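Long-range contacts in putative chorismate mutase (PDB 2GBB), which catalyses the Claisen rearrangement of chorismate to prephenate and, as a secreted enzyme of the plague bacterium, may play some role in pathogenicity: residues 21-32 with 70-80; 122-130 with 143-151. One frame throughout, in Å; residues are numbered along the deposited sequence.

Contact 1 of 2, residues 21-32 with 70-80. With SO4 (sulfate ion), chain I; CIT (citric acid), chain J; SO4 (sulfate ion), chain F.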
loop_
_atom_site.group_PDB
_atom_site.type_symbol
_atom_site.label_atom_id
_atom_site.label_comp_id
_atom_site.label_asym_id
_atom_site.label_seq_id
_atom_site.Cartn_x
_atom_site.Cartn_y
_atom_site.Cartn_z
ATOM N N ALA A 21 -6.698 8.227 -0.742
ATOM C CA ALA A 21 -5.298 7.835 -0.898
ATOM C C ALA A 21 -4.484 9.009 -1.407
ATOM O O ALA A 21 -3.354 9.234 -0.936
ATOM C CB ALA A 21 -5.173 6.652 -1.897
ATOM N N GLY A 22 -5.033 9.727 -2.397
ATOM C CA GLY A 22 -4.327 10.892 -2.983
ATOM C C GLY A 22 -4.160 12.019 -1.988
ATOM O O GLY A 22 -3.094 12.640 -1.937
ATOM N N TYR A 23 -5.212 12.321 -1.221
ATOM C CA TYR A 23 -5.167 13.296 -0.095
ATOM C C TYR A 23 -4.047 12.927 0.904
ATOM O O TYR A 23 -3.203 13.766 1.329
ATOM C CB TYR A 23 -6.565 13.320 0.597
ATOM C CG TYR A 23 -6.495 13.799 2.031
ATOM C CD1 TYR A 23 -6.393 15.157 2.311
ATOM C CD2 TYR A 23 -6.456 12.881 3.109
ATOM C CE1 TYR A 23 -6.269 15.623 3.598
ATOM C CE2 TYR A 23 -6.311 13.336 4.429
ATOM C CZ TYR A 23 -6.254 14.723 4.651
ATOM O OH TYR A 23 -6.099 15.255 5.906
ATOM N N LYS A 24 -3.991 11.643 1.264
ATOM C CA LYS A 24 -2.997 11.177 2.218
ATOM C C LYS A 24 -1.560 11.261 1.664
ATOM O O LYS A 24 -0.639 11.711 2.337
ATOM C CB LYS A 24 -3.375 9.757 2.681
ATOM C CG LYS A 24 -4.574 9.797 3.679
ATOM C CD LYS A 24 -5.081 8.359 4.028
ATOM C CE LYS A 24 -6.284 8.375 4.991
ATOM N NZ LYS A 24 -6.635 6.858 5.200
ATOM N N ALA A 25 -1.364 10.824 0.425
ATOM C CA ALA A 25 -0.029 10.838 -0.196
ATOM C C ALA A 25 0.507 12.248 -0.285
ATOM O O ALA A 25 1.646 12.485 0.079
ATOM C CB ALA A 25 -0.068 10.166 -1.625
ATOM N N GLU A 26 -0.338 13.174 -0.745
ATOM C CA GLU A 26 -0.055 14.629 -0.863
ATOM C C GLU A 26 0.464 15.181 0.459
ATOM O O GLU A 26 1.328 16.072 0.532
ATOM C CB GLU A 26 -1.414 15.298 -1.104
ATOM C CG GLU A 26 -1.525 16.547 -1.912
ATOM C CD GLU A 26 -2.979 16.725 -2.442
ATOM O OE1 GLU A 26 -3.104 17.030 -3.668
ATOM O OE2 GLU A 26 -4.004 16.576 -1.643
ATOM N N ASN A 27 -0.110 14.676 1.541
ATOM C CA ASN A 27 0.180 15.258 2.859
ATOM C C ASN A 27 1.134 14.408 3.665
ATOM O O ASN A 27 1.374 14.697 4.828
ATOM C CB ASN A 27 -1.148 15.501 3.604
ATOM C CG ASN A 27 -1.871 16.638 3.028
ATOM O OD1 ASN A 27 -1.406 17.771 3.160
ATOM N ND2 ASN A 27 -2.992 16.376 2.317
ATOM N N HIS A 28 1.647 13.335 3.033
ATOM C CA HIS A 28 2.529 12.370 3.703
ATOM C C HIS A 28 1.865 11.786 4.951
ATOM O O HIS A 28 2.525 11.621 5.992
ATOM C CB HIS A 28 3.874 13.012 4.063
ATOM C CG HIS A 28 4.634 13.524 2.879
ATOM N ND1 HIS A 28 5.725 14.363 2.995
ATOM C CD2 HIS A 28 4.459 13.327 1.554
ATOM C CE1 HIS A 28 6.185 14.658 1.793
ATOM N NE2 HIS A 28 5.436 14.040 0.904
ATOM N N LEU A 29 0.552 11.506 4.880
ATOM C CA LEU A 29 -0.143 10.942 6.028
ATOM C C LEU A 29 -0.224 9.423 5.957
ATOM O O LEU A 29 -0.353 8.855 4.854
ATOM C CB LEU A 29 -1.555 11.514 6.191
ATOM C CG LEU A 29 -1.669 12.993 6.568
ATOM C CD1 LEU A 29 -3.024 13.533 6.186
ATOM C CD2 LEU A 29 -1.354 13.255 7.976
ATOM N N PRO A 30 -0.167 8.751 7.129
ATOM C CA PRO A 30 -0.347 7.304 7.143
ATOM C C PRO A 30 -1.755 6.909 6.615
ATOM O O PRO A 30 -2.723 7.649 6.797
ATOM C CB PRO A 30 -0.239 6.903 8.626
ATOM C CG PRO A 30 -0.100 8.223 9.412
ATOM C CD PRO A 30 0.094 9.345 8.446
ATOM N N ILE A 31 -1.839 5.745 5.984
ATOM C CA ILE A 31 -3.121 5.215 5.501
ATOM C C ILE A 31 -4.052 4.887 6.663
ATOM O O ILE A 31 -5.267 5.199 6.600
ATOM C CB ILE A 31 -2.938 3.975 4.636
ATOM C CG1 ILE A 31 -2.295 4.380 3.288
ATOM C CG2 ILE A 31 -4.314 3.200 4.473
ATOM C CD1 ILE A 31 -2.850 5.780 2.720
ATOM N N GLU A 32 -3.467 4.285 7.713
ATOM C CA GLU A 32 -4.237 3.864 8.878
ATOM C C GLU A 32 -4.352 4.969 9.919
ATOM O O GLU A 32 -3.364 5.538 10.380
ATOM C CB GLU A 32 -3.628 2.625 9.529
ATOM C CG GLU A 32 -4.545 2.023 10.632
ATOM C CD GLU A 32 -3.981 0.709 11.170
ATOM O OE1 GLU A 32 -4.028 -0.324 10.431
ATOM O OE2 GLU A 32 -3.493 0.712 12.309
ATOM N N LYS A 70 -8.676 0.656 3.022
ATOM C CA LYS A 70 -7.232 0.737 3.260
ATOM C C LYS A 70 -6.428 -0.062 2.236
ATOM O O LYS A 70 -5.390 0.421 1.727
ATOM C CB LYS A 70 -6.877 0.341 4.694
ATOM C CG LYS A 70 -7.475 1.299 5.755
ATOM C CD LYS A 70 -6.818 1.022 7.148
ATOM C CE LYS A 70 -7.055 -0.368 7.647
ATOM N NZ LYS A 70 -6.848 -0.352 9.090
ATOM N N ALA A 71 -6.905 -1.267 1.907
ATOM C CA ALA A 71 -6.199 -2.093 0.927
ATOM C C ALA A 71 -6.026 -1.287 -0.389
ATOM O O ALA A 71 -4.943 -1.202 -0.969
ATOM C CB ALA A 71 -6.946 -3.440 0.713
ATOM N N ILE A 72 -7.096 -0.653 -0.833
ATOM C CA ILE A 72 -7.084 0.144 -2.052
ATOM C C ILE A 72 -6.082 1.290 -1.968
ATOM O O ILE A 72 -5.275 1.529 -2.909
ATOM C CB ILE A 72 -8.482 0.709 -2.306
ATOM C CG1 ILE A 72 -9.422 -0.416 -2.786
ATOM C CG2 ILE A 72 -8.391 1.889 -3.276
ATOM C CD1 ILE A 72 -10.880 0.021 -2.961
ATOM N N GLN A 73 -6.153 2.010 -0.838
ATOM C CA GLN A 73 -5.303 3.158 -0.595
ATOM C C GLN A 73 -3.842 2.760 -0.543
ATOM O O GLN A 73 -3.011 3.434 -1.116
ATOM C CB GLN A 73 -5.678 3.847 0.707
ATOM C CG GLN A 73 -7.106 4.467 0.714
ATOM C CD GLN A 73 -7.441 4.941 2.115
ATOM O OE1 GLN A 73 -6.652 5.837 2.587
ATOM N NE2 GLN A 73 -8.342 4.405 2.807
ATOM N N TYR A 74 -3.541 1.677 0.163
ATOM C CA TYR A 74 -2.156 1.206 0.249
ATOM C C TYR A 74 -1.545 0.924 -1.142
ATOM O O TYR A 74 -0.409 1.305 -1.433
ATOM C CB TYR A 74 -2.127 -0.102 1.036
ATOM C CG TYR A 74 -2.017 0.062 2.546
ATOM C CD1 TYR A 74 -1.080 0.929 3.107
ATOM C CD2 TYR A 74 -2.914 -0.634 3.407
ATOM C CE1 TYR A 74 -0.979 1.089 4.501
ATOM C CE2 TYR A 74 -2.834 -0.491 4.781
ATOM C CZ TYR A 74 -1.888 0.362 5.310
ATOM O OH TYR A 74 -1.862 0.455 6.655
ATOM N N ARG A 75 -2.354 0.263 -1.974
ATOM C CA ARG A 75 -2.013 -0.104 -3.318
ATOM C C ARG A 75 -1.774 1.119 -4.181
ATOM O O ARG A 75 -0.792 1.139 -4.919
ATOM C CB ARG A 75 -3.083 -1.039 -3.876
ATOM C CG ARG A 75 -2.868 -2.441 -3.351
ATOM C CD ARG A 75 -3.933 -3.491 -3.786
ATOM N NE ARG A 75 -3.745 -4.689 -2.957
ATOM C CZ ARG A 75 -4.712 -5.343 -2.312
ATOM N NH1 ARG A 75 -5.983 -4.933 -2.420
ATOM N NH2 ARG A 75 -4.410 -6.405 -1.540
ATOM N N TYR A 76 -2.611 2.167 -4.031
ATOM C CA TYR A 76 -2.361 3.418 -4.705
ATOM C C TYR A 76 -1.088 4.054 -4.238
ATOM O O TYR A 76 -0.321 4.580 -5.073
ATOM C CB TYR A 76 -3.538 4.414 -4.585
ATOM C CG TYR A 76 -4.624 4.180 -5.665
ATOM C CD1 TYR A 76 -4.388 4.530 -7.013
ATOM C CD2 TYR A 76 -5.822 3.562 -5.334
ATOM C CE1 TYR A 76 -5.378 4.298 -8.017
ATOM C CE2 TYR A 76 -6.836 3.375 -6.274
ATOM C CZ TYR A 76 -6.595 3.712 -7.639
ATOM O OH TYR A 76 -7.596 3.480 -8.578
ATOM N N ARG A 77 -0.844 4.055 -2.919
ATOM C CA ARG A 77 0.397 4.716 -2.421
ATOM C C ARG A 77 1.625 4.034 -3.086
ATOM O O ARG A 77 2.549 4.693 -3.554
ATOM C CB ARG A 77 0.542 4.618 -0.894
ATOM C CG ARG A 77 -0.264 5.510 -0.036
ATOM C CD ARG A 77 0.034 7.007 -0.231
ATOM N NE ARG A 77 1.111 7.622 0.550
ATOM C CZ ARG A 77 1.054 7.923 1.838
ATOM N NH1 ARG A 77 -0.005 7.599 2.547
ATOM N NH2 ARG A 77 2.080 8.496 2.438
ATOM N N ALA A 78 1.602 2.711 -3.133
ATOM C CA ALA A 78 2.702 1.927 -3.713
ATOM C C ALA A 78 2.943 2.315 -5.185
ATOM O O ALA A 78 4.067 2.705 -5.586
ATOM C CB ALA A 78 2.396 0.439 -3.561
ATOM N N ASP A 79 1.866 2.324 -5.967
ATOM C CA ASP A 79 1.927 2.593 -7.413
ATOM C C ASP A 79 2.449 3.969 -7.773
ATOM O O ASP A 79 3.254 4.112 -8.710
ATOM C CB ASP A 79 0.543 2.419 -8.048
ATOM C CG ASP A 79 0.166 0.958 -8.245
ATOM O OD1 ASP A 79 0.970 0.055 -7.951
ATOM O OD2 ASP A 79 -0.968 0.698 -8.685
ATOM N N TRP A 80 2.027 4.981 -7.013
ATOM C CA TRP A 80 2.389 6.329 -7.338
ATOM C C TRP A 80 3.849 6.603 -7.086
ATOM O O TRP A 80 4.374 7.529 -7.678
ATOM C CB TRP A 80 1.560 7.316 -6.555
ATOM C CG TRP A 80 0.131 7.355 -6.977
ATOM C CD1 TRP A 80 -0.382 7.195 -8.256
ATOM C CD2 TRP A 80 -0.982 7.640 -6.126
ATOM N NE1 TRP A 80 -1.763 7.364 -8.227
ATOM C CE2 TRP A 80 -2.151 7.630 -6.936
ATOM C CE3 TRP A 80 -1.103 7.918 -4.752
ATOM C CZ2 TRP A 80 -3.424 7.854 -6.413
ATOM C CZ3 TRP A 80 -2.383 8.153 -4.237
ATOM C CH2 TRP A 80 -3.507 8.123 -5.070
HETATM S S SO4 I . 1.109 3.884 6.023
HETATM O O1 SO4 I . 1.179 2.778 6.946
HETATM O O2 SO4 I . 0.951 5.128 6.675
HETATM O O3 SO4 I . 2.331 3.797 5.328
HETATM O O4 SO4 I . -0.017 3.706 5.155
HETATM C C1 CIT J . -11.204 7.713 5.176
HETATM O O1 CIT J . -12.091 8.602 5.121
HETATM O O2 CIT J . -10.073 7.973 5.649
HETATM C C2 CIT J . -11.495 6.313 4.671
HETATM C C3 CIT J . -11.492 5.290 5.805
HETATM O O7 CIT J . -12.409 5.684 6.879
HETATM C C4 CIT J . -11.943 3.951 5.223
HETATM C C5 CIT J . -13.456 3.882 5.159
HETATM O O3 CIT J . -14.158 4.831 5.636
HETATM O O4 CIT J . -14.022 2.869 4.635
HETATM C C6 CIT J . -10.104 5.184 6.460
HETATM O O5 CIT J . -10.016 5.355 7.718
HETATM O O6 CIT J . -9.060 4.975 5.774
HETATM S S SO4 F . -7.508 4.316 -12.004
HETATM O O1 SO4 F . -6.822 4.416 -10.732
HETATM O O2 SO4 F . -8.343 5.497 -12.170
HETATM O O3 SO4 F . -6.520 4.243 -13.081
HETATM O O4 SO4 F . -8.328 3.111 -12.053
HETATM O O HOH W 1 -0.934 2.882 7.984
HETATM O O HOH W 2 -3.672 -1.048 8.115
#

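Contact 2 of 2, residues 122-130 with 143-151. With SO4 (sulfate ion), chain H.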
loop_
_atom_site.group_PDB
_atom_site.type_symbol
_atom_site.label_atom_id
_atom_site.label_comp_id
_atom_site.label_asym_id
_atom_site.label_seq_id
_atom_site.Cartn_x
_atom_site.Cartn_y
_atom_site.Cartn_z
ATOM N N GLU A 122 -33.224 -13.891 -2.234
ATOM C CA GLU A 122 -33.412 -12.765 -3.153
ATOM C C GLU A 122 -32.239 -11.790 -3.053
ATOM O O GLU A 122 -32.009 -10.970 -3.954
ATOM C CB GLU A 122 -34.720 -12.026 -2.865
ATOM C CG GLU A 122 -36.000 -12.743 -3.252
ATOM C CD GLU A 122 -37.214 -12.134 -2.551
ATOM O OE1 GLU A 122 -37.410 -12.427 -1.350
ATOM O OE2 GLU A 122 -37.958 -11.352 -3.197
HETATM N N MSE A 123 -31.495 -11.880 -1.956
HETATM C CA MSE A 123 -30.403 -10.945 -1.709
HETATM C C MSE A 123 -29.120 -11.403 -2.390
HETATM O O MSE A 123 -29.013 -12.561 -2.811
HETATM C CB MSE A 123 -30.181 -10.738 -0.207
HETATM C CG MSE A 123 -31.350 -10.070 0.518
HETATM SE SE MSE A 123 -31.104 -10.054 2.461
HETATM C CE MSE A 123 -29.781 -8.548 2.611
ATOM N N GLY A 124 -28.156 -10.487 -2.492
ATOM C CA GLY A 124 -26.899 -10.736 -3.190
ATOM C C GLY A 124 -26.200 -11.974 -2.667
ATOM O O GLY A 124 -26.142 -12.196 -1.450
ATOM N N ASP A 125 -25.712 -12.792 -3.599
ATOM C CA ASP A 125 -24.859 -13.932 -3.277
ATOM C C ASP A 125 -23.382 -13.658 -3.595
ATOM O O ASP A 125 -23.029 -12.621 -4.176
ATOM C CB ASP A 125 -25.354 -15.228 -3.944
ATOM C CG ASP A 125 -24.880 -15.376 -5.371
ATOM O OD1 ASP A 125 -25.177 -14.499 -6.223
ATOM O OD2 ASP A 125 -24.217 -16.396 -5.645
ATOM N N LYS A 126 -22.532 -14.605 -3.197
ATOM C CA LYS A 126 -21.085 -14.434 -3.218
ATOM C C LYS A 126 -20.589 -13.966 -4.584
ATOM O O LYS A 126 -19.732 -13.104 -4.666
ATOM C CB LYS A 126 -20.407 -15.726 -2.758
ATOM C CG LYS A 126 -18.931 -15.610 -2.401
ATOM C CD LYS A 126 -18.553 -16.738 -1.450
ATOM C CE LYS A 126 -17.119 -17.196 -1.664
ATOM N NZ LYS A 126 -16.458 -17.561 -0.360
ATOM N N ALA A 127 -21.174 -14.516 -5.645
ATOM C CA ALA A 127 -20.779 -14.248 -7.029
ATOM C C ALA A 127 -21.291 -12.908 -7.527
ATOM O O ALA A 127 -20.644 -12.244 -8.335
ATOM C CB ALA A 127 -21.292 -15.353 -7.922
ATOM N N HIS A 128 -22.472 -12.528 -7.063
ATOM C CA HIS A 128 -22.988 -11.216 -7.333
ATOM C C HIS A 128 -22.093 -10.118 -6.745
ATOM O O HIS A 128 -21.810 -9.136 -7.422
ATOM C CB HIS A 128 -24.419 -11.075 -6.807
ATOM C CG HIS A 128 -25.053 -9.768 -7.165
ATOM N ND1 HIS A 128 -25.371 -9.427 -8.465
ATOM C CD2 HIS A 128 -25.423 -8.717 -6.394
ATOM C CE1 HIS A 128 -25.914 -8.220 -8.477
ATOM N NE2 HIS A 128 -25.949 -7.763 -7.234
ATOM N N PHE A 129 -21.644 -10.292 -5.498
ATOM C CA PHE A 129 -20.740 -9.329 -4.861
ATOM C C PHE A 129 -19.439 -9.183 -5.638
ATOM O O PHE A 129 -19.033 -8.071 -5.999
ATOM C CB PHE A 129 -20.458 -9.724 -3.402
ATOM C CG PHE A 129 -21.346 -9.028 -2.407
ATOM C CD1 PHE A 129 -22.732 -9.116 -2.504
ATOM C CD2 PHE A 129 -20.798 -8.289 -1.352
ATOM C CE1 PHE A 129 -23.550 -8.479 -1.562
ATOM C CE2 PHE A 129 -21.621 -7.644 -0.416
ATOM C CZ PHE A 129 -22.979 -7.743 -0.522
ATOM N N ILE A 130 -18.793 -10.302 -5.931
ATOM C CA ILE A 130 -17.590 -10.242 -6.770
ATOM C C ILE A 130 -17.793 -9.493 -8.107
ATOM O O ILE A 130 -17.029 -8.581 -8.442
ATOM C CB ILE A 130 -16.997 -11.643 -7.024
ATOM C CG1 ILE A 130 -16.558 -12.280 -5.694
ATOM C CG2 ILE A 130 -15.851 -11.564 -8.091
ATOM C CD1 ILE A 130 -15.303 -11.655 -5.088
ATOM N N VAL A 143 -13.174 -8.326 -1.262
ATOM C CA VAL A 143 -14.621 -8.322 -1.451
ATOM C C VAL A 143 -15.296 -9.455 -0.697
ATOM O O VAL A 143 -16.384 -9.284 -0.164
ATOM C CB VAL A 143 -15.001 -8.307 -2.946
ATOM C CG1 VAL A 143 -16.520 -8.249 -3.105
ATOM C CG2 VAL A 143 -14.361 -7.075 -3.651
ATOM N N GLU A 144 -14.662 -10.624 -0.660
ATOM C CA GLU A 144 -15.212 -11.782 0.061
ATOM C C GLU A 144 -15.359 -11.555 1.574
ATOM O O GLU A 144 -16.327 -12.028 2.165
ATOM C CB GLU A 144 -14.404 -13.043 -0.226
ATOM C CG GLU A 144 -14.471 -13.396 -1.758
ATOM C CD GLU A 144 -13.390 -14.362 -2.190
ATOM O OE1 GLU A 144 -13.030 -15.240 -1.359
ATOM O OE2 GLU A 144 -12.899 -14.224 -3.351
ATOM N N ALA A 145 -14.426 -10.797 2.178
ATOM C CA ALA A 145 -14.569 -10.361 3.567
ATOM C C ALA A 145 -15.777 -9.413 3.756
ATOM O O ALA A 145 -16.484 -9.441 4.779
ATOM C CB ALA A 145 -13.201 -9.701 4.064
ATOM N N ILE A 146 -16.060 -8.619 2.745
ATOM C CA ILE A 146 -17.172 -7.706 2.849
ATOM C C ILE A 146 -18.468 -8.500 2.761
ATOM O O ILE A 146 -19.428 -8.218 3.508
ATOM C CB ILE A 146 -17.160 -6.666 1.753
ATOM C CG1 ILE A 146 -16.062 -5.643 2.033
ATOM C CG2 ILE A 146 -18.554 -5.978 1.667
ATOM C CD1 ILE A 146 -15.906 -4.688 0.940
ATOM N N PHE A 147 -18.490 -9.472 1.852
ATOM C CA PHE A 147 -19.675 -10.337 1.665
ATOM C C PHE A 147 -19.946 -11.141 2.914
ATOM O O PHE A 147 -21.065 -11.283 3.331
ATOM C CB PHE A 147 -19.496 -11.320 0.495
ATOM C CG PHE A 147 -20.695 -12.254 0.293
ATOM C CD1 PHE A 147 -21.905 -11.762 -0.177
ATOM C CD2 PHE A 147 -20.594 -13.615 0.609
ATOM C CE1 PHE A 147 -23.021 -12.604 -0.349
ATOM C CE2 PHE A 147 -21.698 -14.486 0.431
ATOM C CZ PHE A 147 -22.906 -13.993 -0.050
ATOM N N SER A 148 -18.916 -11.714 3.516
ATOM C CA SER A 148 -19.235 -12.557 4.616
ATOM C C SER A 148 -19.753 -11.753 5.821
ATOM O O SER A 148 -20.635 -12.233 6.550
ATOM C CB SER A 148 -18.090 -13.507 4.931
ATOM O OG SER A 148 -16.994 -12.802 5.456
ATOM N N THR A 149 -19.254 -10.528 6.027
ATOM C CA THR A 149 -19.737 -9.704 7.169
ATOM C C THR A 149 -21.126 -9.117 6.901
ATOM O O THR A 149 -21.938 -8.892 7.809
ATOM C CB THR A 149 -18.744 -8.553 7.502
ATOM O OG1 THR A 149 -18.426 -7.881 6.293
ATOM C CG2 THR A 149 -17.427 -9.097 8.038
ATOM N N PHE A 150 -21.371 -8.808 5.648
ATOM C CA PHE A 150 -22.669 -8.322 5.194
ATOM C C PHE A 150 -23.793 -9.285 5.637
ATOM O O PHE A 150 -24.865 -8.871 6.108
ATOM C CB PHE A 150 -22.593 -8.152 3.673
ATOM C CG PHE A 150 -23.904 -8.209 2.969
ATOM C CD1 PHE A 150 -24.710 -7.080 2.873
ATOM C CD2 PHE A 150 -24.306 -9.397 2.318
ATOM C CE1 PHE A 150 -25.955 -7.136 2.186
ATOM C CE2 PHE A 150 -25.518 -9.453 1.622
ATOM C CZ PHE A 150 -26.348 -8.306 1.570
ATOM N N ASN A 151 -23.505 -10.573 5.520
ATOM C CA ASN A 151 -24.441 -11.615 5.941
ATOM C C ASN A 151 -24.579 -11.787 7.437
ATOM O O ASN A 151 -25.488 -12.501 7.910
ATOM C CB ASN A 151 -24.070 -12.954 5.271
ATOM C CG ASN A 151 -24.499 -12.988 3.800
ATOM O OD1 ASN A 151 -25.593 -12.535 3.463
ATOM N ND2 ASN A 151 -23.639 -13.492 2.930
HETATM S S SO4 H . -24.125 -11.580 -11.087
HETATM O O1 SO4 H . -24.763 -12.611 -10.263
HETATM O O2 SO4 H . -25.179 -10.815 -11.773
HETATM O O3 SO4 H . -23.386 -10.661 -10.239
HETATM O O4 SO4 H . -23.193 -12.169 -12.045
HETATM O O HOH W 3 -17.073 -14.628 1.217
#

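Contact 1 of 2, residues 21-32 with 70-80
A21 sets its methyl group on the backbone of helix 55-82, with CB 3.7 Å from CA of Q73, and here the two helices, running at 50° to each other, are packed most tightly. On the same side the far rim of the W80 indole abuts the backbone of A21 and G22: CH2 of W80 comes to 3.5 Å from N of G22, where no side chain intervenes. The indole nitrogen is turned to E85. R77 bends at chi2 and chi3 (-62° and -87°), folding back so that its guanidinium lies with one face against CA of A25. NH1 of R77 gives a short hydrogen bond of 2.6 Å to O of L29, nearly in line with the carbonyl, and thereby ties the chain just beyond the Schellman turn at H28 to the long helix. I31 completes the tight part: its CG2 stands over the centre of the Y74 ring, 3.8 Å from the centroid, while CD1 reaches along the edge of the R77 guanidinium.

Toward E32 the packing gives way to water and ions. NZ of K70 meets OE1 of E32 at 3.1 Å, from above the carboxylate plane, in a salt bridge; its stronger one is to E37. Two waters link E32 to the Y74 hydroxyl, and the second subunit packs its H28 on E32 and its R77 on Y74, with the reverse pairs alongside. Deeper in, the extended K24 chain carries NZ to OE1 of Q73 (2.8 Å), in the carbonyl plane on a lone pair, and to O of I31. NE2 of Q73 donates to O6 of a citrate, probably from the crystallisation liquor, which R13 and R97 also bind. K24, K70 and Q73 are substrate-binding residues, so the citrate probably marks the active-site pocket of an all-helical AroQ-type chorismate mutase.

Contact 2 of 2, residues 122-130 with 143-151
F129 is the knob of this contact, its ring lodged among V143, I146, F147 and F150 of the facing helix. The aromatic contacts dominate. F147 turns an edge to one face of F129 in a T-shaped pair, centroids 5.0 Å apart and planes at 68°, with CD1 of F147 nearest that face. F150 meets the same ring obliquely: CZ of F129 stands over the centre of the F150 ring, 3.5 Å from CD2 of F150. With chi1 of 179°, F147 extends away from its own backbone N and reaches the start of the opposite helix. There CA of K126 sits over its face in a CH-pi contact, 3.7 Å from the centroid, and O of G124 lies at the ring edge.

Aliphatic contacts flank the rings. CE of the selenomethionine M123 touches CZ of F150 at 3.6 Å, and at the other end CD1 of I130 rests on CB of V143 and CG of E144.

Polar contacts are sparse, and no direct hydrogen bond joins the segments. NZ of K126 stays 4.3 Å from OE1 of E144, too far for a salt bridge; a water bonded to O of E144 accepts a weak bond from the same amine. D125 is the N-cap of helix 126-132, its carboxylate taking a weak bond from N of H128, whose ND1 donates to a sulfate, probably from the crystallisation liquor, that N131 also binds.

F129 also touches A7 and I10 of helix 7-14, and F150 touches I111 of helix 93-117. The whole is a single knob-into-hole, F129, at an aromatic cluster between two helices at 133°, that packs the C-terminal helices onto the bundle.

From the N terminus the chain runs through helices 7-14 and 17-26 and the turn after the latter, then through helix 34-50 into helix 55-82, where contact 1 closes a mainly helical loop of 37 residues. Helix 93-117 follows, and only then does contact 2 close its short loop of 12 residues between helices 126-132 and 140-150. The two are in series, neither nested nor crossed, with centres 26 Å apart on opposite sides of the chain's centre. Helix 55-82 spans both regions: its later part forms contact 1, while A68 on it meets I146 of contact 2. Contact 1 also borders the second subunit; contact 2 stays within one chain.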